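Local coordinates for protein cytochrome c' (Thermochromatium tepidum, PDB 3VRC) that binds a covalently attached heme c and probably serves in electron transfer in a purple photosynthetic bacterium, at residues E6-T11 with G55-P60; G24-N29 with D37-A42; N96-A101 with N108-A113. All coordinates share one frame; numbering follows the deposited sequence.

Contact 1. Residues E6-T11 with G55-P60; sequences EEQIET and GALYGP. With HEC (heme c), chain L.
Gln8, on helix 5-31, reaches into the turn at residues 55-60 and is gripped there by Gly59: Gly59 N donates to Gln8 OE1 over 2.9 Å, at an N-H...O angle of 150° and in the plane of the side-chain carbonyl. The tight part of the contact surrounds this bond. Gln8 CB rests 3.4 Å from Leu57 O, and OE1 lies 3.3 Å from Leu57 C, with two backbone carbonyl oxygens, Ala56 O and Leu57 O, as non-bonding neighbours. With CG beside the backbone N (chi1 -74°) and the chain extended beyond it, the amide spans the gap to the turn. One helical turn on, Thr11 CG2 meets Leu57 CD1 at 3.8 Å, the two side chains crossing at about a right angle; Trp21 of the second subunit packs on both residues. Thr11 OG1 turns back to its own helix and donates to Glu7 O.

On the heme side, Tyr58 turns from the helix segment, its OH 3.3 Å from the heme methyl CMD. Tyr58 OH bonds Tyr16 OH and Leu57 O accepts from Arg12 NH1, both residues of the heme site.

Toward solvent the contact loosens. Gln8 NE2, which also bonds Leu3 O, gives a hydrogen to a water 3.0 Å away, and this water in turn donates to Pro60 O at 2.7 Å, so it links the exposed end of the turn to the helix.

The chemistry implies that one amide does two jobs: its oxygen takes up a turn N-H and its nitrogen serves a backbone carbonyl and a bridging water. This fixes the amide's orientation and pins the turn carrying Tyr58 to the first helix, beside the heme pocket.

Contact 2. Residues G24-N29 with D37-A42; sequences GKIKAN and DQVRAA
Asn29 and Gln38 join the two helices through their side-chain amides, and Asn29 can be followed atom by atom. Its CB presses on Val39 CG2 at 3.4 Å, the closest carbon-to-carbon approach between the segments, as the two side chains lie alongside, pointing opposite ways. CG, beside the backbone N, stays against the same methyl. Beyond it the amide divides: OD1 accepts from Asn35 N in the connection between the helices, and ND2 donates twice. One hydrogen goes to Gln38 OE1, 2.9 Å from ND2 and almost straight at 178°; the other goes to Lys25 O at 2.8 Å, one turn back, from above that carbonyl's plane. Lys25 O thus holds two donors, Asn29 N and ND2, on opposite faces. With both hydrogens of ND2 used, the amide's rotation is fixed, and the Gln38 amide stands nearly perpendicular to it, the planes 85° apart.

On one flank, Lys25 CD passes the Gln38 amide, and NZ reaches a water that donates to Gln38 O; the lysine also makes a cation-pi contact with Trp21. Further along, Ile26 CG1 rests on Ala42 CB at 3.7 Å, and its CG2 packs more loosely on Val39 CG1. Val110 of helix 107-128 closes over Ile26 and Val39.

The short segments run antiparallel, at 154° between their directions and with axes 9.1 Å apart. Such neighbouring, chain-adjacent helices are typical of the antiparallel four-helix bundle of cytochromes c'.

Contact 3. Residues N96-A101 with N108-A113; sequences NALAAA and NAVKSA
Leu98 and Ala101 face Val110 and Ala113 across the second hairpin of the cytochrome c' four-helix bundle, where helix 81-103 turns back into helix 107-128. The short segments are nearly antiparallel, 171° between their directions, with axes 8.5 Å apart; the alanines allow this closeness.

Contacts between side chains are wholly apolar. Leu98 has its CG anti to the backbone N (chi1 175°), and its CD1 touches both Val110 CG1 and Ala113 CB, 4.0 Å from each. The Ala101 methyl meets three partners at the same separation, Ala109 CB, Val110 CG2 and Ala113 CB, and so sits among the side chains of the facing helix. From helix 5-31, Ile26 packs on Leu98 and Leu30 on Val110, which joins this pair to the rest of the bundle.

Methyl-to-backbone contacts are the second kind, and closer. Ala113 CB abuts Leu98 CA at 3.6 Å, while Ala101 CB lies against Ala109 O. These bring the side chain of one helix directly onto the main chain of the other.

Polar groups take a lesser share. Ala101 O accepts a hydrogen bond from Thr104 OG1 in the turn ahead. On its flank, the last carbonyl of the segment is also touched by a methyl: Val110 CG2 stands 3.7 Å from Ala101 O and 3.6 Å from Ala101 C.

How the contacts relate
Contacts 2 and 3 are buried neighbours at one end of the bundle, their centres 11 Å apart, whereas contact 1 is a surface contact on the opposite side of the chain's centre, 28 and 29 Å away between centres. Contacts 1 and 2 share helix 5-31, and contact 2 lies within the chain loop that contact 1 closes. Contacts 2 and 3 bring all four long helices together: Ile26 CD1 meets Leu98 CD2 at 3.9 Å, and Val39 CG1 meets Val110 CG1 at 3.9 Å. Chemistry follows place. Contact 1 relies largely on an amide and a water, with a little apolar packing; contact 2 mixes amides with apolar packing; contact 3 is methyl packing.

Contact 1. Residues E6-T11 with G55-P60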
loop_
_atom_site.group_PDB
_atom_site.type_symbol
_atom_site.label_atom_id
_atom_site.label_comp_id
_atom_site.label_asym_id
_atom_site.label_seq_id
_atom_site.Cartn_x
_atom_site.Cartn_y
_atom_site.Cartn_z
ATOM N N GLU B 6 -14.345 -9.920 -7.045
ATOM C CA GLU B 6 -13.059 -10.560 -6.942
ATOM C C GLU B 6 -11.921 -9.535 -6.829
ATOM O O GLU B 6 -11.037 -9.671 -5.991
ATOM C CB GLU B 6 -12.807 -11.443 -8.166
ATOM C CG GLU B 6 -11.401 -12.048 -8.192
ATOM C CD GLU B 6 -11.199 -12.949 -9.382
ATOM O OE1 GLU B 6 -12.102 -13.697 -9.740
ATOM O OE2 GLU B 6 -10.119 -12.979 -9.968
ATOM N N GLU B 7 -11.980 -8.506 -7.660
ATOM C CA GLU B 7 -10.952 -7.473 -7.616
ATOM C C GLU B 7 -11.014 -6.687 -6.297
ATOM O O GLU B 7 -9.964 -6.264 -5.800
ATOM C CB GLU B 7 -11.106 -6.537 -8.818
ATOM C CG GLU B 7 -10.747 -7.251 -10.124
ATOM C CD GLU B 7 -11.150 -6.428 -11.312
ATOM O OE1 GLU B 7 -12.230 -5.830 -11.384
ATOM O OE2 GLU B 7 -10.302 -6.296 -12.201
ATOM N N GLN B 8 -12.195 -6.436 -5.759
ATOM C CA GLN B 8 -12.292 -5.714 -4.487
ATOM C C GLN B 8 -11.636 -6.539 -3.381
ATOM O O GLN B 8 -10.896 -6.004 -2.553
ATOM C CB GLN B 8 -13.760 -5.450 -4.137
ATOM C CG GLN B 8 -14.360 -4.361 -4.978
ATOM C CD GLN B 8 -15.842 -4.250 -4.664
ATOM O OE1 GLN B 8 -16.207 -3.959 -3.547
ATOM N NE2 GLN B 8 -16.686 -4.603 -5.640
ATOM N N ILE B 9 -11.887 -7.847 -3.351
ATOM C CA ILE B 9 -11.278 -8.719 -2.339
ATOM C C ILE B 9 -9.766 -8.684 -2.502
ATOM O O ILE B 9 -9.017 -8.507 -1.530
ATOM C CB ILE B 9 -11.816 -10.150 -2.441
ATOM C CG1 ILE B 9 -13.310 -10.199 -2.064
ATOM C CG2 ILE B 9 -11.034 -11.069 -1.571
ATOM C CD1 ILE B 9 -13.981 -11.520 -2.473
ATOM N N GLU B 10 -9.278 -8.873 -3.730
ATOM C CA GLU B 10 -7.830 -8.888 -3.908
ATOM C C GLU B 10 -7.207 -7.551 -3.543
ATOM O O GLU B 10 -6.115 -7.511 -2.981
ATOM C CB GLU B 10 -7.481 -9.249 -5.333
ATOM C CG GLU B 10 -7.759 -10.714 -5.616
ATOM C CD GLU B 10 -7.499 -11.005 -7.041
ATOM O OE1 GLU B 10 -8.050 -10.239 -7.913
ATOM O OE2 GLU B 10 -6.737 -11.986 -7.301
ATOM N N THR B 11 -7.880 -6.472 -3.866
ATOM C CA THR B 11 -7.311 -5.141 -3.619
ATOM C C THR B 11 -7.263 -4.857 -2.109
ATOM O O THR B 11 -6.274 -4.289 -1.621
ATOM C CB THR B 11 -8.043 -4.087 -4.378
ATOM O OG1 THR B 11 -8.002 -4.393 -5.800
ATOM C CG2 THR B 11 -7.427 -2.691 -4.198
ATOM N N GLY B 55 -13.110 1.199 2.537
ATOM C CA GLY B 55 -14.540 0.789 2.653
ATOM C C GLY B 55 -15.202 0.587 1.271
ATOM O O GLY B 55 -16.149 -0.182 1.099
ATOM N N ALA B 56 -14.690 1.227 0.245
ATOM C CA ALA B 56 -15.176 1.073 -1.121
ATOM C C ALA B 56 -14.911 -0.338 -1.674
ATOM O O ALA B 56 -15.453 -0.694 -2.718
ATOM C CB ALA B 56 -14.562 2.111 -2.039
ATOM N N LEU B 57 -14.099 -1.117 -0.995
ATOM C CA LEU B 57 -13.732 -2.465 -1.414
ATOM C C LEU B 57 -14.565 -3.576 -0.735
ATOM O O LEU B 57 -14.227 -4.759 -0.820
ATOM C CB LEU B 57 -12.239 -2.682 -1.169
ATOM C CG LEU B 57 -11.322 -1.673 -1.850
ATOM C CD1 LEU B 57 -9.882 -1.790 -1.375
ATOM C CD2 LEU B 57 -11.374 -1.827 -3.362
ATOM N N TYR B 58 -15.646 -3.141 -0.041
ATOM C CA TYR B 58 -16.527 -4.059 0.668
ATOM C C TYR B 58 -17.940 -4.073 0.067
ATOM O O TYR B 58 -18.942 -4.063 0.789
ATOM C CB TYR B 58 -16.553 -3.847 2.196
ATOM C CG TYR B 58 -15.285 -4.275 2.873
ATOM C CD1 TYR B 58 -15.167 -5.557 3.345
ATOM C CD2 TYR B 58 -14.163 -3.392 2.928
ATOM C CE1 TYR B 58 -14.044 -5.978 3.921
ATOM C CE2 TYR B 58 -12.991 -3.819 3.535
ATOM C CZ TYR B 58 -12.944 -5.100 4.053
ATOM O OH TYR B 58 -11.824 -5.637 4.610
ATOM N N GLY B 59 -18.015 -4.082 -1.273
ATOM C CA GLY B 59 -19.290 -4.001 -1.971
ATOM C C GLY B 59 -20.017 -5.302 -1.934
ATOM O O GLY B 59 -19.548 -6.338 -1.488
ATOM N N PRO B 60 -21.219 -5.300 -2.515
ATOM C CA PRO B 60 -22.007 -6.526 -2.682
ATOM C C PRO B 60 -21.235 -7.586 -3.429
ATOM O O PRO B 60 -20.521 -7.278 -4.396
ATOM C CB PRO B 60 -23.215 -6.061 -3.511
ATOM C CG PRO B 60 -23.326 -4.597 -3.258
ATOM C CD PRO B 60 -21.919 -4.097 -2.998
HETATM FE FE HEC L . -6.650 -6.241 8.572
HETATM C CHA HEC L . -7.022 -9.033 6.568
HETATM C CHB HEC L . -3.239 -6.649 8.548
HETATM C CHC HEC L . -6.262 -3.201 10.058
HETATM C CHD HEC L . -10.033 -5.850 8.574
HETATM N NA HEC L . -5.355 -7.647 7.767
HETATM C C1A HEC L . -5.691 -8.701 6.977
HETATM C C2A HEC L . -4.548 -9.496 6.707
HETATM C C3A HEC L . -3.433 -8.835 7.292
HETATM C C4A HEC L . -4.012 -7.657 7.888
HETATM C CMA HEC L . -1.997 -9.183 7.235
HETATM C CAA HEC L . -4.552 -10.826 6.022
HETATM C CBA HEC L . -3.717 -10.925 4.838
HETATM C CGA HEC L . -4.246 -9.937 3.858
HETATM O O1A HEC L . -3.352 -9.293 3.200
HETATM O O2A HEC L . -5.446 -9.772 3.605
HETATM N NB HEC L . -5.038 -5.114 9.136
HETATM C C1B HEC L . -3.755 -5.444 9.079
HETATM C C2B HEC L . -2.896 -4.486 9.741
HETATM C C3B HEC L . -3.784 -3.481 10.131
HETATM C C4B HEC L . -5.111 -3.900 9.740
HETATM C CMB HEC L . -1.439 -4.540 9.908
HETATM C CAB HEC L . -3.531 -2.200 10.906
HETATM C CBB HEC L . -2.322 -1.423 10.560
HETATM N NC HEC L . -7.925 -4.777 9.202
HETATM C C1C HEC L . -7.595 -3.601 9.824
HETATM C C2C HEC L . -8.774 -2.852 10.251
HETATM C C3C HEC L . -9.851 -3.639 9.788
HETATM C C4C HEC L . -9.275 -4.819 9.171
HETATM C CMC HEC L . -8.710 -1.586 11.017
HETATM C CAC HEC L . -11.332 -3.406 9.951
HETATM C CBC HEC L . -11.752 -1.994 10.236
HETATM N ND HEC L . -8.209 -7.252 7.802
HETATM C C1D HEC L . -9.527 -6.947 7.876
HETATM C C2D HEC L . -10.363 -7.859 7.155
HETATM C C3D HEC L . -9.519 -8.730 6.516
HETATM C C4D HEC L . -8.169 -8.298 6.913
HETATM C CMD HEC L . -11.876 -7.842 7.114
HETATM C CAD HEC L . -9.821 -9.832 5.547
HETATM C CBD HEC L . -9.812 -9.278 4.096
HETATM C CGD HEC L . -10.249 -10.317 3.077
HETATM O O1D HEC L . -9.707 -11.458 3.151
HETATM O O2D HEC L . -11.133 -10.002 2.265
HETATM O O HOH W 1 -19.672 -4.983 -5.557
#

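Contact 2. Residues G24-N29 with D37-A42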
loop_
_atom_site.group_PDB
_atom_site.type_symbol
_atom_site.label_atom_id
_atom_site.label_comp_id
_atom_site.label_asym_id
_atom_site.label_seq_id
_atom_site.Cartn_x
_atom_site.Cartn_y
_atom_site.Cartn_z
ATOM N N GLY B 24 5.683 -4.305 10.420
ATOM C CA GLY B 24 6.755 -5.139 10.881
ATOM C C GLY B 24 8.070 -4.418 10.882
ATOM O O GLY B 24 8.908 -4.641 11.781
ATOM N N LYS B 25 8.314 -3.527 9.911
ATOM C CA LYS B 25 9.562 -2.763 9.937
ATOM C C LYS B 25 9.570 -1.831 11.129
ATOM O O LYS B 25 10.652 -1.638 11.733
ATOM C CB LYS B 25 9.704 -1.936 8.616
ATOM C CG LYS B 25 9.931 -2.806 7.392
ATOM C CD LYS B 25 10.276 -2.157 6.081
ATOM C CE LYS B 25 9.074 -1.692 5.420
ATOM N NZ LYS B 25 9.351 -0.843 4.236
ATOM N N ILE B 26 8.457 -1.187 11.437
ATOM C CA ILE B 26 8.440 -0.295 12.607
ATOM C C ILE B 26 8.751 -1.084 13.884
ATOM O O ILE B 26 9.581 -0.655 14.693
ATOM C CB ILE B 26 7.126 0.460 12.684
ATOM C CG1 ILE B 26 6.916 1.302 11.434
ATOM C CG2 ILE B 26 7.107 1.333 13.965
ATOM C CD1 ILE B 26 5.537 1.955 11.325
ATOM N N LYS B 27 8.124 -2.254 14.049
ATOM C CA LYS B 27 8.374 -3.076 15.230
ATOM C C LYS B 27 9.855 -3.396 15.319
ATOM O O LYS B 27 10.491 -3.287 16.403
ATOM C CB LYS B 27 7.557 -4.348 15.127
ATOM C CG LYS B 27 7.725 -5.271 16.316
ATOM C CD LYS B 27 6.706 -6.402 16.309
ATOM C CE LYS B 27 6.677 -7.256 17.573
ATOM N NZ LYS B 27 7.798 -8.245 17.536
ATOM N N ALA B 28 10.465 -3.758 14.189
ATOM C CA ALA B 28 11.873 -4.121 14.196
ATOM C C ALA B 28 12.784 -3.004 14.603
ATOM O O ALA B 28 13.769 -3.193 15.314
ATOM C CB ALA B 28 12.306 -4.691 12.845
ATOM N N ASN B 29 12.470 -1.795 14.145
ATOM C CA ASN B 29 13.256 -0.598 14.509
ATOM C C ASN B 29 13.104 -0.265 15.973
ATOM O O ASN B 29 14.052 0.231 16.595
ATOM C CB ASN B 29 12.824 0.571 13.648
ATOM C CG ASN B 29 13.525 0.568 12.300
ATOM O OD1 ASN B 29 14.648 1.052 12.184
ATOM N ND2 ASN B 29 12.894 0.008 11.269
ATOM N N ASP B 37 14.558 7.310 9.487
ATOM C CA ASP B 37 14.086 7.521 8.115
ATOM C C ASP B 37 13.330 6.273 7.613
ATOM O O ASP B 37 12.332 6.451 6.873
ATOM C CB ASP B 37 15.262 7.832 7.209
ATOM C CG ASP B 37 15.795 9.211 7.414
ATOM O OD1 ASP B 37 15.068 10.070 7.966
ATOM O OD2 ASP B 37 16.950 9.388 6.965
ATOM N N GLN B 38 13.771 5.062 7.954
ATOM C CA GLN B 38 13.014 3.907 7.570
ATOM C C GLN B 38 11.628 3.912 8.245
ATOM O O GLN B 38 10.617 3.525 7.623
ATOM C CB GLN B 38 13.746 2.624 7.902
ATOM C CG GLN B 38 12.997 1.424 7.349
ATOM C CD GLN B 38 13.705 0.128 7.573
ATOM O OE1 GLN B 38 14.118 -0.143 8.693
ATOM N NE2 GLN B 38 13.920 -0.643 6.520
ATOM N N VAL B 39 11.594 4.286 9.519
ATOM C CA VAL B 39 10.325 4.348 10.235
ATOM C C VAL B 39 9.390 5.374 9.644
ATOM O O VAL B 39 8.192 5.118 9.533
ATOM C CB VAL B 39 10.590 4.534 11.745
ATOM C CG1 VAL B 39 9.301 4.758 12.487
ATOM C CG2 VAL B 39 11.331 3.320 12.279
ATOM N N ARG B 40 9.897 6.533 9.263
ATOM C CA ARG B 40 9.095 7.541 8.540
ATOM C C ARG B 40 8.451 6.924 7.318
ATOM O O ARG B 40 7.249 7.054 7.088
ATOM C CB ARG B 40 9.990 8.717 8.076
ATOM C CG ARG B 40 10.294 9.715 9.175
ATOM C CD ARG B 40 11.169 10.869 8.607
ATOM N NE ARG B 40 11.502 11.833 9.659
ATOM C CZ ARG B 40 12.589 11.812 10.433
ATOM N NH1 ARG B 40 13.585 10.936 10.217
ATOM N NH2 ARG B 40 12.723 12.734 11.373
ATOM N N ALA B 41 9.244 6.271 6.483
ATOM C CA ALA B 41 8.715 5.727 5.225
ATOM C C ALA B 41 7.626 4.674 5.532
ATOM O O ALA B 41 6.589 4.626 4.871
ATOM C CB ALA B 41 9.856 5.127 4.414
ATOM N N ALA B 42 7.890 3.799 6.488
ATOM C CA ALA B 42 6.943 2.741 6.849
ATOM C C ALA B 42 5.667 3.324 7.424
ATOM O O ALA B 42 4.557 2.889 7.075
ATOM C CB ALA B 42 7.589 1.801 7.813
HETATM O O HOH W 2 10.340 1.749 5.215
#

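Contact 3. Residues N96-A101 with N108-A113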
loop_
_atom_site.group_PDB
_atom_site.type_symbol
_atom_site.label_atom_id
_atom_site.label_comp_id
_atom_site.label_asym_id
_atom_site.label_seq_id
_atom_site.Cartn_x
_atom_site.Cartn_y
_atom_site.Cartn_z
ATOM N N ASN B 96 -2.445 8.158 11.130
ATOM C CA ASN B 96 -1.954 9.517 10.944
ATOM C C ASN B 96 -1.091 9.973 12.133
ATOM O O ASN B 96 -0.008 10.574 11.949
ATOM C CB ASN B 96 -3.073 10.472 10.713
ATOM C CG ASN B 96 -3.585 10.389 9.276
ATOM O OD1 ASN B 96 -2.879 10.008 8.357
ATOM N ND2 ASN B 96 -4.782 10.874 9.084
ATOM N N ALA B 97 -1.507 9.622 13.352
ATOM C CA ALA B 97 -0.674 9.962 14.513
ATOM C C ALA B 97 0.663 9.239 14.522
ATOM O O ALA B 97 1.665 9.817 14.981
ATOM C CB ALA B 97 -1.488 9.708 15.791
ATOM N N LEU B 98 0.705 8.024 14.017
ATOM C CA LEU B 98 1.963 7.314 13.872
ATOM C C LEU B 98 2.882 7.983 12.861
ATOM O O LEU B 98 4.082 8.127 13.107
ATOM C CB LEU B 98 1.638 5.873 13.498
ATOM C CG LEU B 98 2.846 4.981 13.169
ATOM C CD1 LEU B 98 3.834 4.930 14.326
ATOM C CD2 LEU B 98 2.340 3.600 12.737
ATOM N N ALA B 99 2.356 8.405 11.709
ATOM C CA ALA B 99 3.185 9.115 10.747
ATOM C C ALA B 99 3.688 10.454 11.334
ATOM O O ALA B 99 4.835 10.830 11.100
ATOM C CB ALA B 99 2.378 9.367 9.440
ATOM N N ALA B 100 2.836 11.157 12.082
ATOM C CA ALA B 100 3.306 12.391 12.715
ATOM C C ALA B 100 4.387 12.098 13.764
ATOM O O ALA B 100 5.422 12.812 13.793
ATOM C CB ALA B 100 2.122 13.122 13.341
ATOM N N ALA B 101 4.252 11.051 14.572
ATOM C CA ALA B 101 5.274 10.683 15.540
ATOM C C ALA B 101 6.556 10.319 14.820
ATOM O O ALA B 101 7.659 10.737 15.229
ATOM C CB ALA B 101 4.808 9.552 16.421
ATOM N N ASN B 108 10.545 6.958 21.148
ATOM C CA ASN B 108 9.548 6.901 22.199
ATOM C C ASN B 108 8.163 7.315 21.736
ATOM O O ASN B 108 7.120 6.714 22.119
ATOM C CB ASN B 108 10.008 7.706 23.443
ATOM C CG ASN B 108 10.354 9.190 23.193
ATOM O OD1 ASN B 108 10.412 9.697 22.063
ATOM N ND2 ASN B 108 10.611 9.908 24.294
ATOM N N ALA B 109 8.086 8.365 20.928
ATOM C CA ALA B 109 6.811 8.827 20.433
ATOM C C ALA B 109 6.212 7.806 19.482
ATOM O O ALA B 109 5.018 7.539 19.469
ATOM C CB ALA B 109 6.987 10.162 19.718
ATOM N N VAL B 110 7.078 7.247 18.626
ATOM C CA VAL B 110 6.644 6.201 17.736
ATOM C C VAL B 110 6.188 4.984 18.494
ATOM O O VAL B 110 5.185 4.374 18.109
ATOM C CB VAL B 110 7.757 5.896 16.713
ATOM C CG1 VAL B 110 7.464 4.599 15.932
ATOM C CG2 VAL B 110 7.921 7.073 15.762
ATOM N N LYS B 111 6.869 4.605 19.565
ATOM C CA LYS B 111 6.471 3.435 20.308
ATOM C C LYS B 111 5.016 3.559 20.762
ATOM O O LYS B 111 4.223 2.607 20.651
ATOM C CB LYS B 111 7.415 3.278 21.503
ATOM C CG LYS B 111 7.188 2.027 22.339
ATOM C CD LYS B 111 8.258 1.834 23.428
ATOM C CE LYS B 111 8.013 2.843 24.547
ATOM N NZ LYS B 111 8.861 2.661 25.730
ATOM N N SER B 112 4.652 4.714 21.317
ATOM C CA SER B 112 3.276 4.920 21.774
ATOM C C SER B 112 2.297 4.892 20.602
ATOM O O SER B 112 1.248 4.225 20.667
ATOM C CB SER B 112 3.202 6.272 22.532
ATOM O OG SER B 112 1.851 6.514 22.892
ATOM N N ALA B 113 2.630 5.611 19.555
ATOM C CA ALA B 113 1.666 5.708 18.440
ATOM C C ALA B 113 1.560 4.329 17.741
ATOM O O ALA B 113 0.431 3.954 17.295
ATOM C CB ALA B 113 2.124 6.753 17.467
#